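Local atomic coordinates of thioredoxin-like protein (Klebsiella pneumoniae subsp. pneumoniae MGH 78578, PDB entry 3TY1), a protein that is of unknown function but belongs to the galactose mutarotase-like clan, may bind carbohydrate and may act as an aldose 1-epimerase. Residues E75-R80 with L351-A356; G82-V87 with F214-L219; A223-P228 with K244-Y249. All blocks are in the same frame, centred on the assembly; numbering follows the deposited sequence.

In the fold
Contact 2 and contact 3 are mostly buried, while contact 1 lies nearer the surface. Contacts 1 and 3 reach the same large antiparallel sheet, through strand 342-352 in contact 1 and edge strand 224-229 in contact 3. Contacts 1 and 2 follow one another along 75-87 and are tied together by Arg80; Leu219 then packs on Tyr249, leading from contact 2 into contact 3. The chemistry differs with place. Contact 1 is a ring stack with leucine packing and a water bridge at a hairpin tip, contact 2 rests on one backbone bond between loops, and contact 3 adds a strand-like backbone pair to an aromatic cluster.

Contact 1: residues E75-R80 with L351-A356; sequences EGFGSR and LLHDSA
Phe77 lays its ring on that of His353, joining the tip of a β hairpin to the point where a long strand gives way to a helix. The hairpin is of the two-residue kind: strands 70-76 and 79-81 are connected by a type I' turn from Gly76 to Ser79, and those two residues exchange backbone bonds, the one from Ser79 N to Gly76 O measuring 2.9 Å. Facing it, strand 342-352 of the ten-stranded antiparallel sheet in this supersandwich protein ends and helix 355-369 begins, with Asp354 as N-cap, its OD1 bonded to Gln357 N.

The aromatic part is an offset stack, the ring centroids 4.3 Å apart and the planes only 12° from parallel. Phe77 CD1 sits over the centre of the imidazole, 3.6 Å from His353 NE2. Phe77 CB lies over the same face in a CH-pi contact, so the phenylalanine covers the ring from its root outward. His353 holds CG between its backbone N and carbonyl carbon (chi1 57°), a rotamer that sets the imidazole against the turn. Beyond the stack, Phe77 also touches Asn188.

Leu351 supplies the apolar part, pointing into the hairpin with its two methyls spread over the backbone. CD2 approaches Gly76 O closely, at 3.2 Å, while CD1 lies 4.1 Å from the carbonyl carbon of Arg80. CG stands opposite the backbone N (chi1 -166°), which carries both methyls across to the hairpin.

The polar link runs through solvent. A single water bridges the segments, 2.7 Å from Ser79 OG and giving a proton to Leu352 O at 2.8 Å.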
loop_
_atom_site.group_PDB
_atom_site.type_symbol
_atom_site.label_atom_id
_atom_site.label_comp_id
_atom_site.label_asym_id
_atom_site.label_seq_id
_atom_site.Cartn_x
_atom_site.Cartn_y
_atom_site.Cartn_z
ATOM N N GLU A 75 22.217 15.947 14.971
ATOM C CA GLU A 75 23.672 15.845 15.032
ATOM C C GLU A 75 24.270 17.208 15.339
ATOM O O GLU A 75 23.887 18.211 14.738
ATOM C CB GLU A 75 24.317 15.377 13.693
ATOM C CG GLU A 75 23.740 14.106 13.040
ATOM C CD GLU A 75 23.961 13.986 11.473
ATOM O OE1 GLU A 75 23.265 14.669 10.626
ATOM O OE2 GLU A 75 24.802 13.138 11.087
ATOM N N GLY A 76 25.266 17.226 16.219
ATOM C CA GLY A 76 25.996 18.441 16.515
ATOM C C GLY A 76 26.852 18.300 17.752
ATOM O O GLY A 76 26.725 17.326 18.513
ATOM N N PHE A 77 27.735 19.265 17.934
ATOM C CA PHE A 77 28.589 19.347 19.107
ATOM C C PHE A 77 29.369 18.054 19.409
ATOM O O PHE A 77 29.576 17.722 20.573
ATOM C CB PHE A 77 27.740 19.785 20.305
ATOM C CG PHE A 77 27.009 21.092 20.078
ATOM C CD1 PHE A 77 27.657 22.312 20.297
ATOM C CD2 PHE A 77 25.686 21.108 19.605
ATOM C CE1 PHE A 77 26.986 23.530 20.105
ATOM C CE2 PHE A 77 25.011 22.323 19.381
ATOM C CZ PHE A 77 25.673 23.544 19.638
ATOM N N GLY A 78 29.762 17.325 18.372
ATOM C CA GLY A 78 30.525 16.083 18.525
ATOM C C GLY A 78 29.699 14.881 18.965
ATOM O O GLY A 78 30.246 13.883 19.402
ATOM N N SER A 79 28.379 14.957 18.841
ATOM C CA SER A 79 27.510 13.880 19.304
ATOM C C SER A 79 26.272 13.824 18.406
ATOM O O SER A 79 26.213 14.466 17.336
ATOM C CB SER A 79 27.157 14.111 20.794
ATOM O OG SER A 79 26.395 13.047 21.373
ATOM N N ARG A 80 25.293 13.045 18.833
ATOM C CA ARG A 80 24.039 12.928 18.096
ATOM C C ARG A 80 22.960 12.356 18.951
ATOM O O ARG A 80 23.246 11.678 19.932
ATOM C CB ARG A 80 24.173 12.006 16.879
ATOM C CG ARG A 80 24.298 10.546 17.199
ATOM C CD ARG A 80 24.017 9.611 16.010
ATOM N NE ARG A 80 24.075 8.247 16.558
ATOM C CZ ARG A 80 23.875 7.111 15.882
ATOM N NH1 ARG A 80 23.544 7.110 14.599
ATOM N NH2 ARG A 80 23.986 5.957 16.527
ATOM N N LEU A 351 20.770 18.592 23.599
ATOM C CA LEU A 351 21.971 17.805 23.382
ATOM C C LEU A 351 23.042 18.366 24.348
ATOM O O LEU A 351 23.537 19.503 24.215
ATOM C CB LEU A 351 22.408 17.869 21.911
ATOM C CG LEU A 351 23.467 16.812 21.502
ATOM C CD1 LEU A 351 22.900 15.417 21.749
ATOM C CD2 LEU A 351 23.893 16.957 20.051
ATOM N N LEU A 352 23.372 17.550 25.340
ATOM C CA LEU A 352 24.300 17.902 26.403
ATOM C C LEU A 352 25.685 17.494 25.917
ATOM O O LEU A 352 25.912 16.328 25.525
ATOM C CB LEU A 352 23.892 17.161 27.687
ATOM C CG LEU A 352 22.399 17.212 28.136
ATOM C CD1 LEU A 352 22.150 16.230 29.267
ATOM C CD2 LEU A 352 21.949 18.632 28.516
ATOM N N HIS A 353 26.606 18.457 25.834
ATOM C CA HIS A 353 27.913 18.184 25.184
ATOM C C HIS A 353 29.114 18.541 26.059
ATOM O O HIS A 353 30.218 18.654 25.557
ATOM C CB HIS A 353 27.990 18.861 23.812
ATOM C CG HIS A 353 27.783 20.352 23.838
ATOM N ND1 HIS A 353 28.819 21.246 23.992
ATOM C CD2 HIS A 353 26.658 21.099 23.719
ATOM C CE1 HIS A 353 28.336 22.482 23.976
ATOM N NE2 HIS A 353 27.023 22.420 23.817
ATOM N N ASP A 354 28.895 18.764 27.351
ATOM C CA ASP A 354 30.013 18.851 28.294
ATOM C C ASP A 354 29.567 18.471 29.711
ATOM O O ASP A 354 28.369 18.336 29.975
ATOM C CB ASP A 354 30.768 20.199 28.208
ATOM C CG ASP A 354 29.940 21.394 28.672
ATOM O OD1 ASP A 354 29.003 21.227 29.478
ATOM O OD2 ASP A 354 30.261 22.522 28.235
ATOM N N SER A 355 30.544 18.310 30.602
ATOM C CA SER A 355 30.296 17.894 31.995
ATOM C C SER A 355 29.382 18.837 32.745
ATOM O O SER A 355 28.475 18.374 33.432
ATOM C CB SER A 355 31.607 17.716 32.750
ATOM O OG SER A 355 32.367 16.697 32.117
ATOM N N ALA A 356 29.596 20.139 32.567
ATOM C CA ALA A 356 28.803 21.170 33.252
ATOM C C ALA A 356 27.349 21.085 32.862
ATOM O O ALA A 356 26.468 21.251 33.704
ATOM C CB ALA A 356 29.384 22.600 32.973
HETATM O O HOH W 1 25.443 14.554 23.446
#

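Contact 2: residues G82-V87 with F214-L219; sequences GWDSPV and FGTPIL
Gly215 N donates to Gly82 O across 2.7 Å, a short but bent bond with 138° at the hydrogen. The nitrogen comes from above the carbonyl plane, about 40° out of it. Trp83 follows directly, its CB 4.1 Å from Gly215 N, close to a residue that has no side chain of its own. With CG held between the backbone N and the carbonyl carbon (chi1 64°), the indole swings away from the 214-219 loop. There Ser85 CB lies 3.4 Å above one of its faces, toward the rim. Trp83 NE1 donates to Glu112 O, and the ring also meets Phe170 of the second subunit edge-to-face, so Trp83 belongs to the subunit interface as well.

The contact joins two loops: one leaves edge strand 79-81 of the six-stranded sheet, the other leaves strand 204-214 of the mixed sheet and turns through a cis peptide bond before Pro217. Leu219 N bonds back to Gly215 O at 3.0 Å, closing this second loop on itself. Phe214, at its start, sets off away from the 82-87 loop, and its ring packs against Met81, Ala286 and Ile288.

Asp84 and Thr216 approach each other at the partly exposed side, Asp84 OD2 4.4 Å from Thr216 OG1. Arg80 ties them more firmly: its NH1 forms a salt bridge with Asp84 OD1, while its NE bonds to Thr216 O. Gly82 N donates to a water 3.2 Å away, which is placed to give a proton to Gly215 O, although other acceptors may compete for it. Farther along, Ser85 OG accepts from Val87 N at 3.1 Å, making an ST turn.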
loop_
_atom_site.group_PDB
_atom_site.type_symbol
_atom_site.label_atom_id
_atom_site.label_comp_id
_atom_site.label_asym_id
_atom_site.label_seq_id
_atom_site.Cartn_x
_atom_site.Cartn_y
_atom_site.Cartn_z
ATOM N N GLY A 82 20.127 9.751 18.127
ATOM C CA GLY A 82 19.691 8.811 17.103
ATOM C C GLY A 82 20.343 7.485 17.320
ATOM O O GLY A 82 21.139 7.292 18.293
ATOM N N TRP A 83 20.051 6.579 16.396
ATOM C CA TRP A 83 20.554 5.201 16.467
ATOM C C TRP A 83 20.612 4.589 15.087
ATOM O O TRP A 83 20.095 5.155 14.134
ATOM C CB TRP A 83 19.665 4.363 17.391
ATOM C CG TRP A 83 18.205 4.183 16.918
ATOM C CD1 TRP A 83 17.254 5.131 16.811
ATOM C CD2 TRP A 83 17.573 2.931 16.569
ATOM N NE1 TRP A 83 16.071 4.572 16.371
ATOM C CE2 TRP A 83 16.247 3.219 16.214
ATOM C CE3 TRP A 83 18.029 1.593 16.503
ATOM C CZ2 TRP A 83 15.332 2.214 15.791
ATOM C CZ3 TRP A 83 17.148 0.600 16.083
ATOM C CH2 TRP A 83 15.801 0.912 15.741
ATOM N N ASP A 84 21.270 3.439 14.998
ATOM C CA ASP A 84 21.484 2.749 13.739
ATOM C C ASP A 84 20.637 1.497 13.702
ATOM O O ASP A 84 20.939 0.511 14.359
ATOM C CB ASP A 84 22.962 2.408 13.599
ATOM C CG ASP A 84 23.833 3.634 13.762
ATOM O OD1 ASP A 84 23.576 4.620 13.048
ATOM O OD2 ASP A 84 24.714 3.627 14.643
ATOM N N SER A 85 19.523 1.607 13.008
ATOM C CA SER A 85 18.575 0.514 12.826
ATOM C C SER A 85 18.989 -0.334 11.631
ATOM O O SER A 85 19.662 0.176 10.717
ATOM C CB SER A 85 17.221 1.121 12.580
ATOM O OG SER A 85 16.235 0.197 12.216
ATOM N N PRO A 86 18.575 -1.626 11.600
ATOM C CA PRO A 86 18.730 -2.366 10.354
ATOM C C PRO A 86 17.957 -1.785 9.167
ATOM O O PRO A 86 18.279 -2.114 8.034
ATOM C CB PRO A 86 18.186 -3.763 10.708
ATOM C CG PRO A 86 17.244 -3.537 11.898
ATOM C CD PRO A 86 17.986 -2.475 12.663
ATOM N N VAL A 87 16.899 -1.021 9.420
ATOM C CA VAL A 87 16.090 -0.368 8.385
ATOM C C VAL A 87 16.845 0.959 8.051
ATOM O O VAL A 87 16.845 1.921 8.844
ATOM C CB VAL A 87 14.663 -0.054 8.870
ATOM C CG1 VAL A 87 13.870 0.703 7.778
ATOM C CG2 VAL A 87 13.927 -1.331 9.322
ATOM N N PHE A 214 17.831 6.935 21.567
ATOM C CA PHE A 214 19.220 7.415 21.681
ATOM C C PHE A 214 20.141 6.206 21.681
ATOM O O PHE A 214 19.927 5.268 22.439
ATOM C CB PHE A 214 19.423 8.218 22.990
ATOM C CG PHE A 214 18.436 9.336 23.165
ATOM C CD1 PHE A 214 18.653 10.585 22.595
ATOM C CD2 PHE A 214 17.244 9.117 23.848
ATOM C CE1 PHE A 214 17.710 11.623 22.746
ATOM C CE2 PHE A 214 16.308 10.117 23.973
ATOM C CZ PHE A 214 16.548 11.403 23.434
ATOM N N GLY A 215 21.130 6.217 20.792
ATOM C CA GLY A 215 22.121 5.138 20.716
ATOM C C GLY A 215 23.484 5.749 20.965
ATOM O O GLY A 215 23.613 6.792 21.679
ATOM N N THR A 216 24.510 5.128 20.392
ATOM C CA THR A 216 25.868 5.663 20.513
ATOM C C THR A 216 25.931 7.062 19.854
ATOM O O THR A 216 25.182 7.322 18.922
ATOM C CB THR A 216 26.930 4.720 19.876
ATOM O OG1 THR A 216 26.653 4.569 18.485
ATOM C CG2 THR A 216 26.907 3.354 20.535
ATOM N N PRO A 217 26.828 7.954 20.310
ATOM C CA PRO A 217 27.852 7.846 21.354
ATOM C C PRO A 217 27.393 8.122 22.769
ATOM O O PRO A 217 28.227 8.117 23.677
ATOM C CB PRO A 217 28.850 8.933 20.964
ATOM C CG PRO A 217 27.991 9.994 20.304
ATOM C CD PRO A 217 26.837 9.294 19.668
ATOM N N ILE A 218 26.111 8.420 22.975
ATOM C CA ILE A 218 25.593 8.660 24.337
ATOM C C ILE A 218 25.446 7.347 25.075
ATOM O O ILE A 218 25.949 7.191 26.182
ATOM C CB ILE A 218 24.268 9.410 24.333
ATOM C CG1 ILE A 218 24.434 10.776 23.634
ATOM C CG2 ILE A 218 23.802 9.613 25.755
ATOM C CD1 ILE A 218 23.131 11.560 23.445
ATOM N N LEU A 219 24.765 6.393 24.447
ATOM C CA LEU A 219 24.532 5.078 25.033
ATOM C C LEU A 219 25.810 4.273 24.899
ATOM O O LEU A 219 26.463 4.304 23.864
ATOM C CB LEU A 219 23.362 4.345 24.359
ATOM C CG LEU A 219 22.900 3.058 25.006
ATOM C CD1 LEU A 219 22.335 3.307 26.395
ATOM C CD2 LEU A 219 21.829 2.402 24.094
HETATM O O HOH W 2 21.985 9.237 20.632
#

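Contact 3: residues A223-P228 with K244-Y249; sequences ARFLAP and KTWQTY
Edge strand 224-229 of the large antiparallel sheet gains a short backbone partner here, as Arg224 and Thr248 form a single antiparallel bridge of the non-hydrogen-bonded kind. The bonds flank that pair: Tyr249 N gives to Ala223 O at 2.8 Å, and Phe225 N to Gln247 O at 2.7 Å. Arg224 CA adds a CA-H...O contact to Gln247 O. The partner segment is loop, with a type I turn from Thr245 to Thr248 whose last two residues already pair with the strand.

Three aromatic side chains close in around the bridge. Phe225 has CG opposite its backbone N (chi1 174°), carrying the ring to Trp246. Phe225 CD2 meets Trp246 CZ3 edge to edge, 3.7 Å apart, each near the plane of the other ring, with the side chains crossing at about a right angle. Gln247 CG lies 3.2 Å above the centre of the Trp246 ring. Tyr249 turns its ring edge to the strand: CD2 is 3.8 Å from Ala223 CB, and the carbonyl carbon of Ala223 and Arg224 N lie in the ring plane. Its OH is 3.7 Å from Phe225 CB and is hydrogen-bonded to Thr313 OG1.

A water gives a proton to Phe225 O at 2.7 Å and takes a bond from Gln247 NE2, joining the two segments. Arg224 NH1 forms a salt bridge with Glu362 OE2 of helix 355-369. Lys302 binds Trp246 O and Thr248 O and makes a cation-pi contact with Tyr249. Two backbone bonds, nearly straight at the hydrogen, thus set the register of loop and strand, while Trp246 and Tyr249 hold the loop against the buried side chain of Phe225.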
loop_
_atom_site.group_PDB
_atom_site.type_symbol
_atom_site.label_atom_id
_atom_site.label_comp_id
_atom_site.label_asym_id
_atom_site.label_seq_id
_atom_site.Cartn_x
_atom_site.Cartn_y
_atom_site.Cartn_z
ATOM N N ALA A 223 26.536 3.967 30.869
ATOM C CA ALA A 223 25.674 5.143 30.668
ATOM C C ALA A 223 24.579 5.029 31.691
ATOM O O ALA A 223 24.302 3.925 32.203
ATOM C CB ALA A 223 25.048 5.149 29.240
ATOM N N ARG A 224 23.920 6.151 31.945
ATOM C CA ARG A 224 22.936 6.240 33.005
ATOM C C ARG A 224 21.653 6.886 32.513
ATOM O O ARG A 224 21.688 7.747 31.622
ATOM C CB ARG A 224 23.510 7.042 34.205
ATOM C CG ARG A 224 24.633 6.317 34.922
ATOM C CD ARG A 224 25.131 7.021 36.152
ATOM N NE ARG A 224 25.633 8.349 35.830
ATOM C CZ ARG A 224 25.245 9.509 36.370
ATOM N NH1 ARG A 224 24.319 9.578 37.325
ATOM N NH2 ARG A 224 25.821 10.629 35.956
ATOM N N PHE A 225 20.534 6.437 33.076
ATOM C CA PHE A 225 19.236 7.042 32.849
ATOM C C PHE A 225 18.920 7.841 34.090
ATOM O O PHE A 225 18.955 7.302 35.203
ATOM C CB PHE A 225 18.130 6.019 32.591
ATOM C CG PHE A 225 16.774 6.634 32.498
ATOM C CD1 PHE A 225 16.443 7.454 31.440
ATOM C CD2 PHE A 225 15.835 6.435 33.494
ATOM C CE1 PHE A 225 15.170 8.049 31.372
ATOM C CE2 PHE A 225 14.565 7.023 33.416
ATOM C CZ PHE A 225 14.246 7.818 32.360
ATOM N N LEU A 226 18.608 9.123 33.898
ATOM C CA LEU A 226 18.327 10.038 35.001
ATOM C C LEU A 226 16.877 10.505 34.914
ATOM O O LEU A 226 16.413 10.931 33.870
ATOM C CB LEU A 226 19.255 11.263 34.931
ATOM C CG LEU A 226 20.755 11.045 34.688
ATOM C CD1 LEU A 226 21.524 12.352 34.503
ATOM C CD2 LEU A 226 21.356 10.154 35.773
ATOM N N ALA A 227 16.150 10.466 36.024
ATOM C CA ALA A 227 14.789 11.022 36.057
ATOM C C ALA A 227 14.316 11.104 37.496
ATOM O O ALA A 227 14.741 10.268 38.281
ATOM C CB ALA A 227 13.835 10.126 35.263
ATOM N N PRO A 228 13.475 12.105 37.836
ATOM C CA PRO A 228 12.857 12.234 39.147
ATOM C C PRO A 228 11.585 11.400 39.099
ATOM O O PRO A 228 10.718 11.667 38.270
ATOM C CB PRO A 228 12.558 13.724 39.267
ATOM C CG PRO A 228 12.428 14.223 37.945
ATOM C CD PRO A 228 13.030 13.205 36.969
ATOM N N LYS A 244 16.466 -3.441 39.763
ATOM C CA LYS A 244 17.434 -2.857 40.720
ATOM C C LYS A 244 18.471 -1.954 40.000
ATOM O O LYS A 244 18.870 -0.938 40.562
ATOM C CB LYS A 244 18.117 -3.927 41.583
ATOM N N THR A 245 18.853 -2.280 38.754
ATOM C CA THR A 245 19.851 -1.473 38.023
ATOM C C THR A 245 19.203 -0.636 36.905
ATOM O O THR A 245 19.822 -0.376 35.850
ATOM C CB THR A 245 20.999 -2.368 37.452
ATOM O OG1 THR A 245 20.453 -3.301 36.508
ATOM C CG2 THR A 245 21.711 -3.126 38.569
ATOM N N TRP A 246 17.972 -0.176 37.146
ATOM C CA TRP A 246 17.248 0.627 36.151
ATOM C C TRP A 246 18.005 1.848 35.676
ATOM O O TRP A 246 17.889 2.208 34.517
ATOM C CB TRP A 246 15.844 1.034 36.638
ATOM C CG TRP A 246 15.787 1.963 37.840
ATOM C CD1 TRP A 246 15.753 1.602 39.169
ATOM C CD2 TRP A 246 15.731 3.390 37.816
ATOM N NE1 TRP A 246 15.706 2.711 39.960
ATOM C CE2 TRP A 246 15.679 3.828 39.168
ATOM C CE3 TRP A 246 15.753 4.355 36.788
ATOM C CZ2 TRP A 246 15.639 5.186 39.522
ATOM C CZ3 TRP A 246 15.692 5.710 37.139
ATOM C CH2 TRP A 246 15.639 6.112 38.498
ATOM N N GLN A 247 18.809 2.455 36.551
ATOM C CA GLN A 247 19.521 3.682 36.225
ATOM C C GLN A 247 20.747 3.482 35.322
ATOM O O GLN A 247 21.266 4.468 34.835
ATOM C CB GLN A 247 20.009 4.391 37.496
ATOM C CG GLN A 247 18.900 4.792 38.481
ATOM C CD GLN A 247 19.418 5.255 39.855
ATOM O OE1 GLN A 247 19.752 4.435 40.730
ATOM N NE2 GLN A 247 19.437 6.566 40.063
ATOM N N THR A 248 21.227 2.250 35.147
ATOM C CA THR A 248 22.514 1.997 34.498
ATOM C C THR A 248 22.319 1.090 33.299
ATOM O O THR A 248 21.541 0.143 33.346
ATOM C CB THR A 248 23.520 1.391 35.505
ATOM O OG1 THR A 248 23.662 2.302 36.615
ATOM C CG2 THR A 248 24.889 1.177 34.878
ATOM N N TYR A 249 23.018 1.404 32.211
ATOM C CA TYR A 249 22.941 0.613 30.980
ATOM C C TYR A 249 24.128 -0.338 30.846
ATOM O O TYR A 249 25.264 -0.003 31.212
ATOM C CB TYR A 249 22.888 1.535 29.739
ATOM C CG TYR A 249 21.646 2.384 29.607
ATOM C CD1 TYR A 249 20.494 1.894 28.984
ATOM C CD2 TYR A 249 21.624 3.692 30.067
ATOM C CE1 TYR A 249 19.358 2.661 28.870
ATOM C CE2 TYR A 249 20.487 4.502 29.900
ATOM C CZ TYR A 249 19.357 3.979 29.309
ATOM O OH TYR A 249 18.240 4.761 29.157
HETATM O O HOH W 3 19.311 7.835 37.862
#